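Local coordinates for protein PP1b (Porcine reproductive and respiratory syndrome virus, PDB 6JDR) that probably unwinds RNA and DNA duplexes with 5' to 3' polarity, powered by ATP hydrolysis, as the zinc-binding helicase part of the viral replicase polyprotein, at residues 304-309 with 383-388. The protein carries 1 engineered substitution. Sequence-based numbering, arbitrary orientation.
Sequences VTYVEK and LPAKGT
Val304 and Lys386 form a single antiparallel, hydrogen-bonded bridge, which pins the loop 383-388 to the outer side of 303-307, the edge strand of a parallel sheet in what is probably the second RecA-like domain of the superfamily 1 helicase core. Val304 N donates to Lys386 O over 2.8 Å, nearly straight (167°); Lys386 N returns a more bent bond (141°) to Val304 O over 3.0 Å. Val304 O also takes a CA-H...O contact from Ala385 CA at 3.4 Å. The Tyr306 hydroxyl gives its hydrogen to Leu383 O, 2.8 Å from OH, the oxygen lying roughly level with the ring, beyond its rim. Tyrosine suits this place because its long, rigid ring carries a donor to the loop; the Ala385 methyl adds a looser contact, CB 4.2 Å from Tyr306 CD2, oblique to the ring. Val304 points CB toward the loop and, with CG1 anti to the backbone N (chi1 177°), sets that methyl 4.0 Å from Leu383 CG; both side chains are buried. Lys386 suits the exposed side, its amine end running off from the strand. Leu383 also packs on Ile283 and Ala286 of helix 281-287, whereas the Thr305 backbone hydrogen-bonds to Ile368 and Val370 of strand 367-371.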
ATOM      1  N   VAL A 304     -12.204  14.364 -22.578  1.00 64.91           N
ATOM      2  CA  VAL A 304     -11.410  14.087 -23.769  1.00 66.43           C
ATOM      3  C   VAL A 304     -12.329  13.557 -24.862  1.00 68.60           C
ATOM      4  O   VAL A 304     -12.989  12.529 -24.685  1.00 69.21           O
ATOM      5  CB  VAL A 304     -10.287  13.068 -23.481  1.00 66.30           C
ATOM      6  CG1 VAL A 304      -9.524  12.733 -24.758  1.00 66.40           C
ATOM      7  CG2 VAL A 304      -9.346  13.606 -22.411  1.00 65.39           C
ATOM      8  N   THR A 305     -12.364  14.266 -25.989  1.00 70.36           N
ATOM      9  CA  THR A 305     -13.264  13.944 -27.091  1.00 69.69           C
ATOM     10  C   THR A 305     -12.491  13.923 -28.406  1.00 69.28           C
ATOM     11  O   THR A 305     -11.779  14.874 -28.715  1.00 68.50           O
ATOM     12  CB  THR A 305     -14.395  14.987 -27.194  1.00 70.36           C
ATOM     13  OG1 THR A 305     -14.808  15.392 -25.881  1.00 68.65           O
ATOM     14  CG2 THR A 305     -15.586  14.420 -27.954  1.00 71.14           C
ATOM     15  N   TYR A 306     -12.639  12.839 -29.169  1.00 69.66           N
ATOM     16  CA  TYR A 306     -11.979  12.694 -30.470  1.00 70.27           C
ATOM     17  C   TYR A 306     -12.933  13.034 -31.614  1.00 72.43           C
ATOM     18  O   TYR A 306     -13.720  12.191 -32.053  1.00 74.43           O
ATOM     19  CB  TYR A 306     -11.420  11.278 -30.639  1.00 69.73           C
ATOM     20  CG  TYR A 306     -10.151  11.045 -29.849  1.00 70.61           C
ATOM     21  CD1 TYR A 306      -8.903  11.075 -30.470  1.00 69.90           C
ATOM     22  CD2 TYR A 306     -10.195  10.813 -28.477  1.00 70.07           C
ATOM     23  CE1 TYR A 306      -7.738  10.870 -29.747  1.00 68.87           C
ATOM     24  CE2 TYR A 306      -9.035  10.608 -27.746  1.00 69.35           C
ATOM     25  CZ  TYR A 306      -7.808  10.638 -28.384  1.00 69.26           C
ATOM     26  OH  TYR A 306      -6.658  10.432 -27.656  1.00 66.93           O
ATOM     27  N   VAL A 307     -12.846  14.274 -32.091  1.00 73.47           N
ATOM     28  CA  VAL A 307     -13.717  14.775 -33.162  1.00 74.28           C
ATOM     29  C   VAL A 307     -13.255  14.320 -34.549  1.00 76.20           C
ATOM     30  O   VAL A 307     -12.057  14.235 -34.818  1.00 77.65           O
ATOM     31  CB  VAL A 307     -13.832  16.318 -33.138  1.00 73.67           C
ATOM     32  CG1 VAL A 307     -14.382  16.788 -31.799  1.00 73.02           C
ATOM     33  CG2 VAL A 307     -12.493  16.991 -33.434  1.00 74.48           C
ATOM     34  N   GLU A 308     -14.219  14.036 -35.423  1.00 79.83           N
ATOM     35  CA  GLU A 308     -13.933  13.553 -36.777  1.00 81.11           C
ATOM     36  C   GLU A 308     -13.642  14.697 -37.753  1.00 79.34           C
ATOM     37  O   GLU A 308     -13.053  14.474 -38.813  1.00 76.13           O
ATOM     38  CB  GLU A 308     -15.105  12.715 -37.306  1.00 83.79           C
ATOM     39  CG  GLU A 308     -15.474  11.513 -36.441  1.00 86.94           C
ATOM     40  CD  GLU A 308     -14.370  10.471 -36.350  1.00 88.05           C
ATOM     41  OE1 GLU A 308     -13.736  10.171 -37.387  1.00 86.97           O
ATOM     42  OE2 GLU A 308     -14.143   9.943 -35.240  1.00 89.94           O
ATOM     43  N   LYS A 309     -14.069  15.909 -37.399  1.00 78.82           N
ATOM     44  CA  LYS A 309     -13.811  17.099 -38.210  1.00 79.53           C
ATOM     45  C   LYS A 309     -13.307  18.239 -37.327  1.00 76.60           C
ATOM     46  O   LYS A 309     -13.590  18.259 -36.129  1.00 75.40           O
ATOM     47  CB  LYS A 309     -15.081  17.523 -38.950  1.00 82.37           C
ATOM     48  CG  LYS A 309     -15.439  16.615 -40.115  1.00 85.61           C
ATOM     49  CD  LYS A 309     -16.684  17.096 -40.846  1.00 88.05           C
ATOM     50  CE  LYS A 309     -16.898  16.336 -42.148  1.00 88.83           C
ATOM     51  NZ  LYS A 309     -17.042  14.867 -41.938  1.00 88.72           N
ATOM     52  N   LEU A 383      -4.369   8.009 -24.157  1.00 64.69           N
ATOM     53  CA  LEU A 383      -5.351   8.981 -23.695  1.00 65.25           C
ATOM     54  C   LEU A 383      -6.735   8.582 -24.194  1.00 65.28           C
ATOM     55  O   LEU A 383      -7.146   8.995 -25.280  1.00 64.89           O
ATOM     56  CB  LEU A 383      -4.976  10.382 -24.187  1.00 63.88           C
ATOM     57  CG  LEU A 383      -5.844  11.535 -23.686  1.00 64.30           C
ATOM     58  CD1 LEU A 383      -5.713  11.719 -22.181  1.00 64.48           C
ATOM     59  CD2 LEU A 383      -5.468  12.816 -24.414  1.00 64.94           C
ATOM     60  N   PRO A 384      -7.457   7.764 -23.407  1.00 67.02           N
ATOM     61  CA  PRO A 384      -8.781   7.316 -23.840  1.00 67.42           C
ATOM     62  C   PRO A 384      -9.815   8.436 -23.815  1.00 67.59           C
ATOM     63  O   PRO A 384      -9.664   9.409 -23.073  1.00 66.69           O
ATOM     64  CB  PRO A 384      -9.150   6.222 -22.820  1.00 67.84           C
ATOM     65  CG  PRO A 384      -7.929   5.978 -21.997  1.00 67.69           C
ATOM     66  CD  PRO A 384      -7.097   7.217 -22.086  1.00 67.44           C
ATOM     67  N   ALA A 385     -10.854   8.292 -24.631  1.00 70.25           N
ATOM     68  CA  ALA A 385     -11.960   9.239 -24.641  1.00 73.86           C
ATOM     69  C   ALA A 385     -12.718   9.142 -23.322  1.00 76.86           C
ATOM     70  O   ALA A 385     -13.118   8.051 -22.909  1.00 77.80           O
ATOM     71  CB  ALA A 385     -12.893   8.956 -25.808  1.00 74.89           C
ATOM     72  N   LYS A 386     -12.901  10.287 -22.671  1.00 79.56           N
ATOM     73  CA  LYS A 386     -13.576  10.374 -21.380  1.00 81.09           C
ATOM     74  C   LYS A 386     -14.619  11.483 -21.428  1.00 81.80           C
ATOM     75  O   LYS A 386     -14.285  12.644 -21.668  1.00 79.81           O
ATOM     76  CB  LYS A 386     -12.564  10.656 -20.259  1.00 83.26           C
ATOM     77  CG  LYS A 386     -12.355   9.512 -19.274  1.00 85.16           C
ATOM     78  CD  LYS A 386     -11.838   8.242 -19.935  1.00 85.52           C
ATOM     79  CE  LYS A 386     -11.392   7.226 -18.893  1.00 86.24           C
ATOM     80  NZ  LYS A 386     -11.175   5.872 -19.472  1.00 85.98           N
ATOM     81  N   GLY A 387     -15.879  11.114 -21.209  1.00 83.96           N
ATOM     82  CA  GLY A 387     -16.967  12.082 -21.111  1.00 85.68           C
ATOM     83  C   GLY A 387     -17.194  12.489 -19.669  1.00 87.53           C
ATOM     84  O   GLY A 387     -16.676  11.855 -18.749  1.00 87.54           O
ATOM     85  N   THR A 388     -17.962  13.556 -19.475  1.00 90.64           N
ATOM     86  CA  THR A 388     -18.358  14.004 -18.142  1.00 93.65           C
ATOM     87  C   THR A 388     -19.773  14.583 -18.194  1.00 97.20           C
ATOM     88  O   THR A 388     -20.090  15.348 -19.106  1.00 99.61           O
ATOM     89  CB  THR A 388     -17.402  15.084 -17.600  1.00 92.46           C
ATOM     90  OG1 THR A 388     -17.219  16.104 -18.589  1.00 91.66           O
ATOM     91  CG2 THR A 388     -16.051  14.486 -17.237  1.00 92.32           C
TER